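Local atomic coordinates of putative transcription antitermination protein nusG (Methanocaldococcus jannaschii, PDB entry 3LPE), a protein that stimulates transcription elongation as Spt5, binding RNA polymerase through its NusG N-terminal (NGN) domain, the part present here, and pairing with Spt4. Residues I12-T17 against G79-E84; L38-I43 against V55-K60. All coordinates share one frame; numbering follows the deposited sequence.

Overall arrangement
Near the N terminus, strand 12-17 takes an inner place in the antiparallel sheet of the NGN domain. The chain then runs through helix 22-35 into the hairpin of strands 40-45 and 52-57, whose pairing is contact 2; this closes a short loop of 11 residues between its segments. After helix 60-67 and strand 73-76, residues 79-84 return to the start of strand 12-17 and close the long loop of contact 1, inside which contact 2 is nested. The two contacts meet where strands 12-17 and 52-57 lie side by side: F13 O is 2.7 Å from V55 N, a probable hydrogen bond, and the ring of F13 packs on K60.

Contact 1 (I12-T17 against G79-E84); sequences IFAVRT and GTIAIE
The CG1-CD1 branch of I81 fits into the corner formed by the I12 carbonyl and the A14 methyl: CG1 is 3.7 Å from I12 O, and CD1 comes within 4.3 Å of CB of A14. In the other direction, CB and CD1 of I12 pack along the I81 carbonyl oxygen, and CD1 goes on to meet CD1 of I83 at 4.1 Å, the two isoleucines crossing at a slant. F13 starts off pointing away from 79-84, but its ring swings back (chi1 -68°, CG anti to the carbonyl carbon), and T80 CG2 is the bump that meets its CE1-CZ side obliquely, 3.8 Å from CZ of F13. One direct backbone bond joins the segments, I81 N to I12 O at 2.8 Å. In the NGN fold, residues 79-84 lead from edge strand 73-76 to helix 83-90, here passing the beginning of strand 12-17 at a steep angle, 119° between their directions. Water lies on both sides of the backbone bond: one molecule, 2.7 Å from A14 N, donates to G79 O, while another takes a weak bond from I12 N and donates to I81 O. The F13 ring also touches K60 and V63 of helix 60-67, and I41 of the Spt4 chain (RNA polymerase subunit E'') packs on I12 as its neighbour E40 does on I83.

Contact 2 (L38-I43 against V55-K60); sequences LDVYSI and VEAETK
Y41 places CG anti to its carbonyl carbon (chi1 -51°), which carries the phenol across to 55-60, and a bend at chi2 (55°) of E58 folds its carboxylate back to meet it. Y41 OH donates to E58 OE1 at 2.9 Å; the oxygen lies at the ring's edge, in its plane, but is met on its anti side from outside the carboxylate plane. D39 O lies over the centre of one ring face and also accepts E58 N at 3.0 Å. The strands pair as an antiparallel hairpin interrupted by a classic beta bulge, Y41 and S42 both facing E56. Y41 N gives E56 O a nearly straight bond of 2.7 Å (171° at the hydrogen), and E56 N returns one to S42 O. On the sheet face of S42 and E56, the extended glutamate accepts S42 OG at OE2, 2.7 Å away. Its carboxylate is shared with the Spt4 chain (RNA polymerase subunit E''), whose S39 OG bonds OE2 and whose E40 N bonds OE1; S42 and I43 extend the sheet onto that chain. Facing helices 22-35 and 60-67 instead, V40 CG1 meets V55 CG1 at 3.8 Å, with the A57 methyl beside V40 CG2.

Contact 1 (I12-T17 against G79-E84)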
loop_
_atom_site.group_PDB
_atom_site.type_symbol
_atom_site.label_atom_id
_atom_site.label_comp_id
_atom_site.label_asym_id
_atom_site.label_seq_id
_atom_site.Cartn_x
_atom_site.Cartn_y
_atom_site.Cartn_z
ATOM N N ILE A 12 -6.080 5.648 9.545
ATOM C CA ILE A 12 -5.070 4.715 9.087
ATOM C C ILE A 12 -4.694 3.811 10.261
ATOM O O ILE A 12 -4.518 4.288 11.368
ATOM C CB ILE A 12 -3.813 5.443 8.617
ATOM C CG1 ILE A 12 -4.159 6.399 7.466
ATOM C CG2 ILE A 12 -2.790 4.445 8.127
ATOM C CD1 ILE A 12 -3.130 7.478 7.281
ATOM N N PHE A 13 -4.582 2.510 10.009
ATOM C CA PHE A 13 -4.255 1.558 11.085
ATOM C C PHE A 13 -3.022 0.751 10.714
ATOM O O PHE A 13 -2.788 0.469 9.533
ATOM C CB PHE A 13 -5.430 0.601 11.329
ATOM C CG PHE A 13 -6.639 1.283 11.909
ATOM C CD1 PHE A 13 -6.712 1.546 13.266
ATOM C CD2 PHE A 13 -7.680 1.706 11.091
ATOM C CE1 PHE A 13 -7.819 2.200 13.811
ATOM C CE2 PHE A 13 -8.791 2.347 11.630
ATOM C CZ PHE A 13 -8.854 2.594 12.985
ATOM N N ALA A 14 -2.236 0.388 11.720
ATOM C CA ALA A 14 -1.136 -0.549 11.519
ATOM C C ALA A 14 -1.631 -1.966 11.817
ATOM O O ALA A 14 -2.196 -2.215 12.876
ATOM C CB ALA A 14 0.068 -0.165 12.406
ATOM N N VAL A 15 -1.474 -2.865 10.846
ATOM C CA VAL A 15 -1.849 -4.264 10.984
ATOM C C VAL A 15 -0.541 -5.054 11.164
ATOM O O VAL A 15 0.367 -4.942 10.356
ATOM C CB VAL A 15 -2.583 -4.764 9.725
ATOM C CG1 VAL A 15 -2.760 -6.282 9.760
ATOM C CG2 VAL A 15 -3.917 -4.068 9.608
ATOM N N ARG A 16 -0.444 -5.825 12.236
ATOM C CA ARG A 16 0.789 -6.573 12.486
ATOM C C ARG A 16 0.814 -7.856 11.673
ATOM O O ARG A 16 -0.143 -8.596 11.638
ATOM C CB ARG A 16 0.957 -6.876 13.968
ATOM C CG ARG A 16 2.262 -7.623 14.261
ATOM C CD ARG A 16 2.500 -7.858 15.745
ATOM N NE ARG A 16 3.760 -8.594 15.921
ATOM C CZ ARG A 16 4.134 -9.196 17.047
ATOM N NH1 ARG A 16 3.345 -9.164 18.108
ATOM N NH2 ARG A 16 5.288 -9.854 17.095
ATOM N N THR A 17 1.935 -8.134 11.017
ATOM C CA THR A 17 2.025 -9.347 10.244
ATOM C C THR A 17 3.283 -10.072 10.638
ATOM O O THR A 17 4.090 -9.536 11.400
ATOM C CB THR A 17 2.118 -9.039 8.735
ATOM O OG1 THR A 17 3.445 -8.592 8.418
ATOM C CG2 THR A 17 1.063 -7.942 8.328
ATOM N N GLY A 79 -5.234 2.251 18.132
ATOM C CA GLY A 79 -5.166 3.668 17.814
ATOM C C GLY A 79 -4.837 3.917 16.359
ATOM O O GLY A 79 -4.211 3.089 15.725
ATOM N N THR A 80 -5.261 5.064 15.833
ATOM C CA THR A 80 -4.962 5.412 14.457
ATOM C C THR A 80 -3.523 5.899 14.333
ATOM O O THR A 80 -2.869 6.213 15.327
ATOM C CB THR A 80 -5.916 6.516 13.934
ATOM O OG1 THR A 80 -5.938 7.594 14.874
ATOM C CG2 THR A 80 -7.354 5.968 13.781
ATOM N N ILE A 81 -3.043 5.954 13.095
ATOM C CA ILE A 81 -1.738 6.518 12.791
ATOM C C ILE A 81 -1.947 7.844 12.071
ATOM O O ILE A 81 -2.666 7.889 11.071
ATOM C CB ILE A 81 -0.957 5.617 11.852
ATOM C CG1 ILE A 81 -0.998 4.145 12.329
ATOM C CG2 ILE A 81 0.483 6.109 11.696
ATOM C CD1 ILE A 81 -0.365 3.915 13.688
ATOM N N ALA A 82 -1.323 8.912 12.566
ATOM C CA ALA A 82 -1.429 10.233 11.925
ATOM C C ALA A 82 -0.671 10.282 10.599
ATOM O O ALA A 82 0.383 9.664 10.445
ATOM C CB ALA A 82 -0.937 11.340 12.857
ATOM N N ILE A 83 -1.204 11.037 9.644
ATOM C CA ILE A 83 -0.607 11.109 8.313
ATOM C C ILE A 83 0.856 11.567 8.368
ATOM O O ILE A 83 1.696 11.086 7.597
ATOM C CB ILE A 83 -1.444 12.012 7.371
ATOM C CG1 ILE A 83 -0.968 11.874 5.924
ATOM C CG2 ILE A 83 -1.419 13.459 7.834
ATOM C CD1 ILE A 83 -1.298 10.507 5.300
ATOM N N GLU A 84 1.170 12.470 9.293
ATOM C CA GLU A 84 2.548 12.943 9.451
ATOM C C GLU A 84 3.552 11.852 9.828
ATOM O O GLU A 84 4.728 11.962 9.488
ATOM C CB GLU A 84 2.648 14.102 10.456
ATOM C CG GLU A 84 1.502 14.170 11.433
ATOM C CD GLU A 84 0.265 14.758 10.793
ATOM O OE1 GLU A 84 0.415 15.694 9.976
ATOM O OE2 GLU A 84 -0.849 14.280 11.100
HETATM O O HOH W 1 -5.202 8.317 10.798
HETATM O O HOH W 2 -3.147 0.948 14.228
#

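Contact 2 (L38-I43 against V55-K60)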
loop_
_atom_site.group_PDB
_atom_site.type_symbol
_atom_site.label_atom_id
_atom_site.label_comp_id
_atom_site.label_asym_id
_atom_site.label_seq_id
_atom_site.Cartn_x
_atom_site.Cartn_y
_atom_site.Cartn_z
ATOM N N LEU A 38 -14.955 -3.304 0.588
ATOM C CA LEU A 38 -14.670 -2.631 1.847
ATOM C C LEU A 38 -14.172 -1.226 1.580
ATOM O O LEU A 38 -13.552 -0.971 0.549
ATOM C CB LEU A 38 -13.601 -3.408 2.612
ATOM C CG LEU A 38 -13.930 -4.882 2.847
ATOM C CD1 LEU A 38 -12.727 -5.593 3.457
ATOM C CD2 LEU A 38 -15.159 -5.019 3.736
ATOM N N ASP A 39 -14.419 -0.320 2.518
ATOM C CA ASP A 39 -13.938 1.052 2.385
ATOM C C ASP A 39 -12.474 1.143 2.803
ATOM O O ASP A 39 -12.132 1.809 3.779
ATOM C CB ASP A 39 -14.789 2.014 3.212
ATOM C CG ASP A 39 -16.184 2.212 2.625
ATOM O OD1 ASP A 39 -16.313 2.195 1.390
ATOM O OD2 ASP A 39 -17.150 2.360 3.397
ATOM N N VAL A 40 -11.626 0.464 2.042
ATOM C CA VAL A 40 -10.181 0.500 2.224
ATOM C C VAL A 40 -9.618 1.262 1.031
ATOM O O VAL A 40 -9.907 0.925 -0.122
ATOM C CB VAL A 40 -9.599 -0.927 2.271
ATOM C CG1 VAL A 40 -8.073 -0.901 2.317
ATOM C CG2 VAL A 40 -10.159 -1.700 3.462
ATOM N N TYR A 41 -8.818 2.287 1.303
ATOM C CA TYR A 41 -8.383 3.194 0.254
ATOM C C TYR A 41 -6.942 3.017 -0.190
ATOM O O TYR A 41 -6.613 3.251 -1.352
ATOM C CB TYR A 41 -8.615 4.627 0.701
ATOM C CG TYR A 41 -10.015 4.860 1.200
ATOM C CD1 TYR A 41 -11.118 4.447 0.455
ATOM C CD2 TYR A 41 -10.241 5.520 2.396
ATOM C CE1 TYR A 41 -12.419 4.675 0.904
ATOM C CE2 TYR A 41 -11.528 5.757 2.851
ATOM C CZ TYR A 41 -12.618 5.336 2.101
ATOM O OH TYR A 41 -13.899 5.581 2.554
ATOM N N SER A 42 -6.076 2.604 0.728
ATOM C CA SER A 42 -4.700 2.323 0.352
ATOM C C SER A 42 -4.064 1.408 1.385
ATOM O O SER A 42 -4.571 1.279 2.484
ATOM C CB SER A 42 -3.867 3.601 0.169
ATOM O OG SER A 42 -3.549 4.180 1.422
ATOM N N ILE A 43 -2.976 0.760 0.981
ATOM C CA ILE A 43 -2.268 -0.202 1.812
ATOM C C ILE A 43 -0.795 0.066 1.585
ATOM O O ILE A 43 -0.349 0.196 0.453
ATOM C CB ILE A 43 -2.600 -1.647 1.412
ATOM C CG1 ILE A 43 -4.103 -1.904 1.524
ATOM C CG2 ILE A 43 -1.906 -2.653 2.341
ATOM C CD1 ILE A 43 -4.545 -3.065 0.663
ATOM N N VAL A 55 -2.898 0.403 6.789
ATOM C CA VAL A 55 -4.140 0.303 6.021
ATOM C C VAL A 55 -4.943 1.567 6.249
ATOM O O VAL A 55 -5.311 1.873 7.363
ATOM C CB VAL A 55 -4.990 -0.929 6.440
ATOM C CG1 VAL A 55 -6.327 -0.998 5.671
ATOM C CG2 VAL A 55 -4.188 -2.242 6.246
ATOM N N GLU A 56 -5.172 2.310 5.176
ATOM C CA GLU A 56 -6.020 3.504 5.212
ATOM C C GLU A 56 -7.471 3.092 4.894
ATOM O O GLU A 56 -7.765 2.516 3.830
ATOM C CB GLU A 56 -5.495 4.522 4.197
ATOM C CG GLU A 56 -6.171 5.896 4.239
ATOM C CD GLU A 56 -5.674 6.815 3.143
ATOM O OE1 GLU A 56 -5.841 8.040 3.277
ATOM O OE2 GLU A 56 -5.106 6.322 2.156
ATOM N N ALA A 57 -8.367 3.356 5.831
ATOM C CA ALA A 57 -9.754 2.913 5.718
ATOM C C ALA A 57 -10.715 3.898 6.379
ATOM O O ALA A 57 -10.304 4.750 7.169
ATOM C CB ALA A 57 -9.916 1.528 6.336
ATOM N N GLU A 58 -11.994 3.778 6.054
ATOM C CA GLU A 58 -12.997 4.674 6.600
ATOM C C GLU A 58 -13.230 4.422 8.085
ATOM O O GLU A 58 -13.387 5.362 8.867
ATOM C CB GLU A 58 -14.318 4.503 5.865
ATOM C CG GLU A 58 -15.324 5.620 6.179
ATOM C CD GLU A 58 -14.762 7.010 5.913
ATOM O OE1 GLU A 58 -13.951 7.166 4.976
ATOM O OE2 GLU A 58 -15.128 7.946 6.652
ATOM N N THR A 59 -13.258 3.145 8.474
ATOM C CA THR A 59 -13.517 2.779 9.863
ATOM C C THR A 59 -12.618 1.644 10.293
ATOM O O THR A 59 -12.087 0.930 9.459
ATOM C CB THR A 59 -14.960 2.289 10.049
ATOM O OG1 THR A 59 -15.120 0.998 9.434
ATOM C CG2 THR A 59 -15.941 3.277 9.433
ATOM N N LYS A 60 -12.484 1.443 11.599
ATOM C CA LYS A 60 -11.701 0.310 12.091
ATOM C C LYS A 60 -12.370 -1.000 11.679
ATOM O O LYS A 60 -11.704 -2.006 11.385
ATOM C CB LYS A 60 -11.548 0.370 13.610
ATOM C CG LYS A 60 -10.564 -0.690 14.137
ATOM C CD LYS A 60 -10.199 -0.476 15.586
ATOM C CE LYS A 60 -9.134 -1.487 15.991
ATOM N NZ LYS A 60 -8.677 -1.310 17.387
#